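Local coordinates for MdcE (Pseudomonas aeruginosa, PDB 5VIP), which is the gamma subunit of a biotin-independent malonate decarboxylase and probably works with its partner subunit in carboxyl transfer from malonyl-S-ACP, at residues I127-A130 against L131-A134; Y212-D215 against S216-S219; V243-C246 against L247-L251; S273-V276 against R277-R281. One frame throughout, in Å; residues are numbered along the deposited sequence.

Contact 1. Residues I127-A130 against L131-A134; sequences IHQA and LAGA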
# COMPACT_ATOMS: atom_id res chain seq x y z
N ILE A 127 -11.14 1.08 -6.79
CA ILE A 127 -10.05 2.01 -6.51
C ILE A 127 -8.91 1.35 -5.69
O ILE A 127 -7.75 1.69 -5.88
CB ILE A 127 -10.58 3.27 -5.78
CG1 ILE A 127 -9.46 4.29 -5.56
CG2 ILE A 127 -11.29 2.90 -4.46
CD1 ILE A 127 -9.98 5.71 -5.24
N HIS A 128 -9.23 0.39 -4.82
CA HIS A 128 -8.16 -0.32 -4.11
C HIS A 128 -7.21 -1.03 -5.10
O HIS A 128 -6.01 -1.15 -4.84
CB HIS A 128 -8.74 -1.33 -3.12
CG HIS A 128 -9.29 -2.57 -3.77
ND1 HIS A 128 -10.52 -2.61 -4.37
CD2 HIS A 128 -8.74 -3.80 -3.94
CE1 HIS A 128 -10.73 -3.81 -4.88
NE2 HIS A 128 -9.66 -4.55 -4.63
N GLN A 129 -7.75 -1.49 -6.23
CA GLN A 129 -6.96 -2.23 -7.22
C GLN A 129 -6.11 -1.27 -8.03
O GLN A 129 -4.97 -1.57 -8.40
CB GLN A 129 -7.88 -3.05 -8.14
CG GLN A 129 -7.14 -3.94 -9.14
CD GLN A 129 -6.31 -5.01 -8.44
OE1 GLN A 129 -6.84 -6.04 -8.00
NE2 GLN A 129 -5.01 -4.77 -8.33
N ALA A 130 -6.68 -0.11 -8.33
CA ALA A 130 -5.97 0.94 -9.05
C ALA A 130 -4.76 1.41 -8.26
O ALA A 130 -3.67 1.57 -8.80
CB ALA A 130 -6.90 2.11 -9.35
N LEU A 131 -4.95 1.63 -6.96
CA LEU A 131 -3.84 2.06 -6.12
C LEU A 131 -2.84 0.92 -5.95
O LEU A 131 -1.64 1.16 -5.89
CB LEU A 131 -4.33 2.56 -4.76
CG LEU A 131 -4.66 4.07 -4.73
CD1 LEU A 131 -5.64 4.45 -5.84
CD2 LEU A 131 -5.21 4.46 -3.36
N ALA A 132 -3.33 -0.32 -5.91
CA ALA A 132 -2.42 -1.47 -5.90
C ALA A 132 -1.56 -1.51 -7.16
O ALA A 132 -0.38 -1.88 -7.10
CB ALA A 132 -3.21 -2.76 -5.76
N GLY A 133 -2.15 -1.16 -8.30
CA GLY A 133 -1.40 -1.06 -9.54
C GLY A 133 -0.22 -0.10 -9.43
O GLY A 133 0.89 -0.39 -9.90
N ALA A 134 -0.44 1.04 -8.80
CA ALA A 134 0.62 2.03 -8.62
C ALA A 134 1.72 1.50 -7.70
O ALA A 134 2.91 1.65 -7.99
CB ALA A 134 0.05 3.34 -8.06

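Contact 2. Residues Y212-D215 against S216-S219; sequences YDID and SYAS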
# COMPACT_ATOMS: atom_id res chain seq x y z
N TYR A 212 0.52 14.69 13.51
CA TYR A 212 0.47 15.05 12.09
C TYR A 212 1.73 15.79 11.61
O TYR A 212 2.04 15.79 10.42
CB TYR A 212 -0.78 15.90 11.82
CG TYR A 212 -2.05 15.09 11.78
CD1 TYR A 212 -2.71 14.73 12.95
CD2 TYR A 212 -2.59 14.66 10.57
CE1 TYR A 212 -3.86 13.97 12.93
CE2 TYR A 212 -3.75 13.90 10.53
CZ TYR A 212 -4.37 13.55 11.72
OH TYR A 212 -5.52 12.79 11.67
N ASP A 213 2.46 16.42 12.53
CA ASP A 213 3.62 17.23 12.16
C ASP A 213 4.82 16.39 11.73
O ASP A 213 4.96 15.23 12.12
CB ASP A 213 4.04 18.12 13.31
CG ASP A 213 4.70 17.33 14.42
OD1 ASP A 213 3.96 16.71 15.22
OD2 ASP A 213 5.94 17.31 14.49
N ILE A 214 5.71 16.99 10.96
CA ILE A 214 6.79 16.25 10.35
C ILE A 214 7.94 15.96 11.33
O ILE A 214 8.71 15.03 11.12
CB ILE A 214 7.31 16.99 9.09
CG1 ILE A 214 8.09 16.04 8.18
CG2 ILE A 214 8.10 18.24 9.48
CD1 ILE A 214 7.22 14.91 7.61
N ASP A 215 8.05 16.73 12.41
CA ASP A 215 9.05 16.42 13.42
C ASP A 215 8.73 15.10 14.13
O ASP A 215 9.61 14.26 14.33
CB ASP A 215 9.17 17.55 14.44
CG ASP A 215 10.04 18.69 13.95
OD1 ASP A 215 11.00 18.41 13.21
OD2 ASP A 215 9.76 19.85 14.29
N SER A 216 7.47 14.94 14.51
CA SER A 216 7.00 13.69 15.10
C SER A 216 7.27 12.51 14.18
O SER A 216 7.78 11.48 14.62
CB SER A 216 5.51 13.78 15.39
OG SER A 216 5.25 14.73 16.40
N TYR A 217 6.94 12.66 12.89
CA TYR A 217 7.15 11.59 11.93
C TYR A 217 8.63 11.25 11.81
O TYR A 217 9.00 10.08 11.79
CB TYR A 217 6.58 11.98 10.55
CG TYR A 217 6.70 10.89 9.50
CD1 TYR A 217 5.85 9.80 9.50
CD2 TYR A 217 7.67 10.97 8.51
CE1 TYR A 217 5.95 8.80 8.54
CE2 TYR A 217 7.79 9.97 7.54
CZ TYR A 217 6.92 8.90 7.56
OH TYR A 217 7.02 7.90 6.61
N ALA A 218 9.47 12.29 11.77
CA ALA A 218 10.92 12.11 11.69
C ALA A 218 11.45 11.32 12.89
O ALA A 218 12.39 10.53 12.76
CB ALA A 218 11.62 13.47 11.58
N SER A 219 10.84 11.50 14.06
CA SER A 219 11.28 10.80 15.26
C SER A 219 11.05 9.28 15.18
O SER A 219 11.65 8.52 15.92
CB SER A 219 10.60 11.37 16.51
OG SER A 219 9.27 10.88 16.65

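Contact 3. Residues V243-C246 against L247-L251; sequences VRTC and LGEAL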
# COMPACT_ATOMS: atom_id res chain seq x y z
N VAL A 243 17.42 21.59 -2.59
CA VAL A 243 16.65 20.37 -2.83
C VAL A 243 17.31 19.50 -3.91
O VAL A 243 17.43 18.29 -3.74
CB VAL A 243 15.20 20.68 -3.23
CG1 VAL A 243 14.48 19.41 -3.72
CG2 VAL A 243 14.47 21.29 -2.05
N ARG A 244 17.76 20.12 -5.00
CA ARG A 244 18.46 19.36 -6.04
C ARG A 244 19.71 18.69 -5.48
O ARG A 244 20.01 17.54 -5.83
CB ARG A 244 18.83 20.27 -7.22
CG ARG A 244 17.71 20.41 -8.22
CD ARG A 244 18.00 21.43 -9.30
NE ARG A 244 16.89 21.49 -10.24
CZ ARG A 244 16.68 22.48 -11.10
NH1 ARG A 244 17.51 23.51 -11.14
NH2 ARG A 244 15.62 22.44 -11.91
N THR A 245 20.41 19.39 -4.61
CA THR A 245 21.62 18.86 -3.99
C THR A 245 21.29 17.62 -3.16
O THR A 245 21.95 16.59 -3.26
CB THR A 245 22.29 19.90 -3.09
OG1 THR A 245 22.73 20.99 -3.91
CG2 THR A 245 23.49 19.30 -2.38
N CYS A 246 20.25 17.75 -2.33
CA CYS A 246 19.82 16.67 -1.46
C CYS A 246 19.35 15.45 -2.26
O CYS A 246 19.70 14.32 -1.94
CB CYS A 246 18.73 17.17 -0.52
SG CYS A 246 18.27 16.01 0.80
N LEU A 247 18.57 15.69 -3.31
CA LEU A 247 18.14 14.61 -4.21
C LEU A 247 19.35 13.91 -4.84
O LEU A 247 19.36 12.68 -4.98
CB LEU A 247 17.23 15.15 -5.32
CG LEU A 247 15.88 15.73 -4.94
CD1 LEU A 247 15.23 16.39 -6.16
CD2 LEU A 247 14.96 14.64 -4.36
N GLY A 248 20.35 14.70 -5.22
CA GLY A 248 21.58 14.17 -5.76
C GLY A 248 22.28 13.25 -4.77
O GLY A 248 22.76 12.18 -5.14
N GLU A 249 22.34 13.68 -3.52
CA GLU A 249 22.99 12.87 -2.49
C GLU A 249 22.18 11.60 -2.16
O GLU A 249 22.75 10.55 -1.87
CB GLU A 249 23.22 13.71 -1.24
CG GLU A 249 24.24 14.82 -1.48
CD GLU A 249 24.30 15.85 -0.38
OE1 GLU A 249 23.67 15.63 0.68
OE2 GLU A 249 24.98 16.87 -0.57
N ALA A 250 20.86 11.69 -2.22
CA ALA A 250 20.01 10.52 -2.00
C ALA A 250 20.27 9.50 -3.11
O ALA A 250 20.44 8.32 -2.84
CB ALA A 250 18.54 10.93 -1.95
N LEU A 251 20.33 9.99 -4.34
CA LEU A 251 20.59 9.16 -5.51
C LEU A 251 21.94 8.45 -5.39
O LEU A 251 22.04 7.24 -5.60
CB LEU A 251 20.54 10.03 -6.77
CG LEU A 251 20.80 9.37 -8.11
CD1 LEU A 251 19.87 8.18 -8.28
CD2 LEU A 251 20.60 10.37 -9.24

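Contact 4. Residues S273-V276 against R277-R281; sequences SARV and RRLLR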
# COMPACT_ATOMS: atom_id res chain seq x y z
N SER A 273 9.33 -3.14 16.46
CA SER A 273 9.37 -3.75 15.13
C SER A 273 10.59 -4.62 14.96
O SER A 273 10.53 -5.71 14.36
CB SER A 273 9.39 -2.67 14.04
OG SER A 273 8.21 -1.89 14.07
N ALA A 274 11.71 -4.13 15.47
CA ALA A 274 12.98 -4.83 15.38
C ALA A 274 12.91 -6.12 16.18
O ALA A 274 13.41 -7.14 15.73
CB ALA A 274 14.12 -3.94 15.88
N ARG A 275 12.29 -6.06 17.36
CA ARG A 275 12.14 -7.24 18.21
C ARG A 275 11.28 -8.29 17.52
O ARG A 275 11.60 -9.48 17.56
CB ARG A 275 11.52 -6.86 19.56
CG ARG A 275 11.33 -8.07 20.47
CD ARG A 275 10.95 -7.69 21.90
NE ARG A 275 10.58 -8.88 22.68
CZ ARG A 275 11.43 -9.64 23.35
NH1 ARG A 275 12.73 -9.34 23.37
NH2 ARG A 275 11.00 -10.71 24.02
N VAL A 276 10.20 -7.84 16.91
CA VAL A 276 9.29 -8.72 16.19
C VAL A 276 10.07 -9.48 15.12
O VAL A 276 10.00 -10.70 15.07
CB VAL A 276 8.12 -7.95 15.55
CG1 VAL A 276 7.43 -8.81 14.47
CG2 VAL A 276 7.13 -7.51 16.63
N ARG A 277 10.83 -8.77 14.30
CA ARG A 277 11.56 -9.42 13.22
C ARG A 277 12.64 -10.36 13.74
O ARG A 277 12.88 -11.42 13.15
CB ARG A 277 12.17 -8.36 12.28
CG ARG A 277 11.13 -7.70 11.39
CD ARG A 277 11.77 -6.78 10.36
NE ARG A 277 10.82 -6.36 9.32
CZ ARG A 277 9.94 -5.37 9.47
NH1 ARG A 277 9.89 -4.68 10.60
NH2 ARG A 277 9.11 -5.07 8.48
N ARG A 278 13.29 -10.00 14.84
CA ARG A 278 14.28 -10.90 15.44
C ARG A 278 13.62 -12.20 15.95
O ARG A 278 14.12 -13.29 15.72
CB ARG A 278 15.03 -10.19 16.58
CG ARG A 278 16.14 -11.04 17.21
CD ARG A 278 16.91 -10.28 18.31
NE ARG A 278 16.03 -9.73 19.35
CZ ARG A 278 15.52 -10.45 20.35
NH1 ARG A 278 15.78 -11.74 20.45
NH2 ARG A 278 14.73 -9.86 21.25
N LEU A 279 12.48 -12.07 16.63
CA LEU A 279 11.79 -13.26 17.14
C LEU A 279 11.30 -14.17 16.01
O LEU A 279 11.44 -15.39 16.08
CB LEU A 279 10.63 -12.85 18.03
CG LEU A 279 11.04 -12.16 19.33
CD1 LEU A 279 9.83 -11.66 20.10
CD2 LEU A 279 11.88 -13.11 20.18
N LEU A 280 10.72 -13.58 14.96
CA LEU A 280 10.29 -14.36 13.80
C LEU A 280 11.42 -15.19 13.21
O LEU A 280 11.24 -16.36 12.90
CB LEU A 280 9.71 -13.46 12.71
CG LEU A 280 8.33 -12.87 12.94
CD1 LEU A 280 8.03 -11.84 11.87
CD2 LEU A 280 7.29 -13.98 12.91
N ARG A 281 12.59 -14.58 13.06
CA ARG A 281 13.73 -15.28 12.50
C ARG A 281 14.21 -16.44 13.39
O ARG A 281 14.54 -17.52 12.89
CB ARG A 281 14.88 -14.31 12.26
CG ARG A 281 16.03 -14.93 11.50
CD ARG A 281 17.10 -13.88 11.21
NE ARG A 281 16.69 -12.90 10.21
CZ ARG A 281 16.69 -13.12 8.90
NH1 ARG A 281 17.09 -14.29 8.42
NH2 ARG A 281 16.30 -12.17 8.05

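Contact 1. Residues I127-A130 against L131-A134
Ile127 and Leu131 meet because their torsions send both side chains the same way from one helix face. CG1 of Ile127 extends away from the backbone N (chi1 -176°). Leu131 has chi1 -89° and chi2 53°, which folds CD1 back toward the preceding turn. The two side chains lie alongside each other, with Ile127 CG1 and Leu131 CD1 3.8 Å apart. CD1 of Leu131 also rests 3.5 Å from Ile127 O.

Gln129 leaves the helix on another side. Its chain bends at the CB-CG bond, and the amide end runs forward along the helix, toward Ala132. Gln129 NE2 comes 3.7 Å from Ala132 CB, a plain van der Waals contact. The polar partners of this amide lie on another protein chain. There NE2 donates to a backbone atom and OE1 meets a basic side chain. These bonds fix both ends of the amide.

Four backbone bonds carry the helix across the junction. Leu131 N to Ile127 O is 3.0 Å long, and Gly133 N to Gln129 O is 2.9 Å. The last, Ala134 N to Ala130 O, is longer at 3.3 Å.

Around the contact, Ile127 packs on Leu81 and Ala130 on Trp85, both of helix 81-97. Leu131 and Ala134 touch Ala163 of helix 158-163. Ala132 packs on the backbone of the other protein chain. The pattern is that of i to i+4 packing in the buried first turns of helix 127-143, placed between their own subunit and the partner protein.

Contact 2. Residues Y212-D215 against S216-S219
Asp213 and Ser216 meet where the chain turns from an extended residue into a helix. Asp213 has phi/psi of -73/158°, while the residues from Ile214 onward are helical. Two helical bonds follow inside the turn: Ala218 N to Ile214 O at 2.9 Å and Ser219 N to Asp215 O at 3.0 Å. Tyr217 N to Asp213 O is weak at 3.3 Å.

Asp213 is the N-cap. Its carboxylate stands over the start of the helix and uses both oxygens on one residue. OD2 takes the backbone N-H of Ser216 at 2.8 Å, from above the carboxylate plane. OD1 accepts from Ser216 OG at 2.6 Å, on its syn side and near the plane. Ser216 OG lies beside its own backbone N (chi1 -66°), and both donors can therefore reach the same carboxylate.

One turn further on, Ser219 OG donates to Ser216 O at 2.6 Å. On the buried side, Ile214 CD1 lies 4.1 Å from Tyr217 CD2, approaching the ring at a slant. Both side chains pack on Val181. The Tyr217 hydroxyl is bonded to that of Tyr166, and Asp215 OD1 to His175 NE2.

The Asp213 carboxylate sits where the helix dipole would be expected to favour a negative charge. The double grip on Ser216 should hold the carboxylate in its rotation, and these bonds would be expected to favour its ionised form.

Contact 3. Residues V243-C246 against L247-L251
Val243 and Leu247 make the apolar part of this contact. They run side by side in the same direction, one helical turn apart. Val243 CG1 is 4.0 Å from Leu247 CD1. CG of Leu247 sits closer still to the backbone, 3.2 Å from Val243 O. The leucine chain stays beside its own backbone N (chi1 -65°), which lays its branch against the preceding turn.

A mixed contact lies on the outer side. Thr245 and Glu249 also lie side by side, pointing the same way. The methyl of Thr245 lies against one carboxylate oxygen, with CG2 3.4 Å from Glu249 OE2. CG of Glu249 lies 3.4 Å from Thr245 O. The hydroxyl of Thr245 turns the other way and bonds to Val241 O, a turn earlier.

Backbone hydrogen bonds form the third group. Leu247 N to Val243 O is 2.9 Å long. Gly248, Glu249 and Ala250 repeat the i to i+4 pattern with Arg244, Thr245 and Cys246, each at the same length. This is regular alpha-helix.

The segments belong to helix 237-254, which packs against the 148-152, 170-174 and 225-227 part of the central mixed sheet. Val243 reaches Leu151 of strand 148-152 and Leu227 of strand 225-227. Leu247 and Ala250 pack on Ile149, and Cys246 on Ile172 of strand 170-174. Arg244 NH2 bonds to Leu32 O of helix 24-33, which ties the helix to the N-terminal part of the chain.

Contact 4. Residues S273-V276 against R277-R281
Arg275 and Arg278 cross at a slant, with their guanidinium planes 62° apart. Arg275 NH1 comes to the edge of the Arg278 group, 3.0 Å from Arg278 NH2. Both atoms are donors, so this is a close approach of like charges and not a bond. The Arg278 chain bends about its CG-CD bond (chi3 54°), which turns its guanidinium back toward Arg275. Its charge also has an acidic partner: NH1 forms a salt bridge with Glu282 OE2.

Leu279 comes over one face of the Arg275 guanidinium. Its CD1 is 3.9 Å from Arg275 NE and equally far from Arg275 CG. The extended arginine chain thus lies across the leucine methyl.

All this belongs to helix 271-283, near the C-terminus of the chain. Its turns are joined by regular i to i+4 bonds, such as Leu279 N to Arg275 O at 2.9 Å and Leu280 N to Val276 O at 3.0 Å. Leu279 and Leu280 also pack on another protein chain.

Val276 and Leu280, both buried, point the same way and lie alongside each other. Val276 CG1 is 4.0 Å from Leu280 CD1. Arg277 stretches back beside Ser273, with NH1 4.0 Å from Ser273 CB. The Arg277 guanidinium is engaged outside the helix, with salt bridges from NE and NH2 to acidic groups of the other protein chain. Ser273 OG is hydrogen-bonded to an acidic side chain there.

The four contacts follow one another along the chain. None touches another. Contacts 2 and 4 come nearest, about 11 Å between closest atoms, though their centres are about 24 Å apart. Contacts 1 and 3 lie on opposite sides of the chain centre, about 29 Å between centres. Contacts 1 and 4 each have several residues against another protein chain. Their centres are about 30 Å apart, so they probably belong to separate parts of the interface. Contact 2 reaches that chain through Tyr217. Contact 3 touches no other chain and packs on the central sheet. Contact 2 opens a short helix before strand 225-227, on which contact 3 packs.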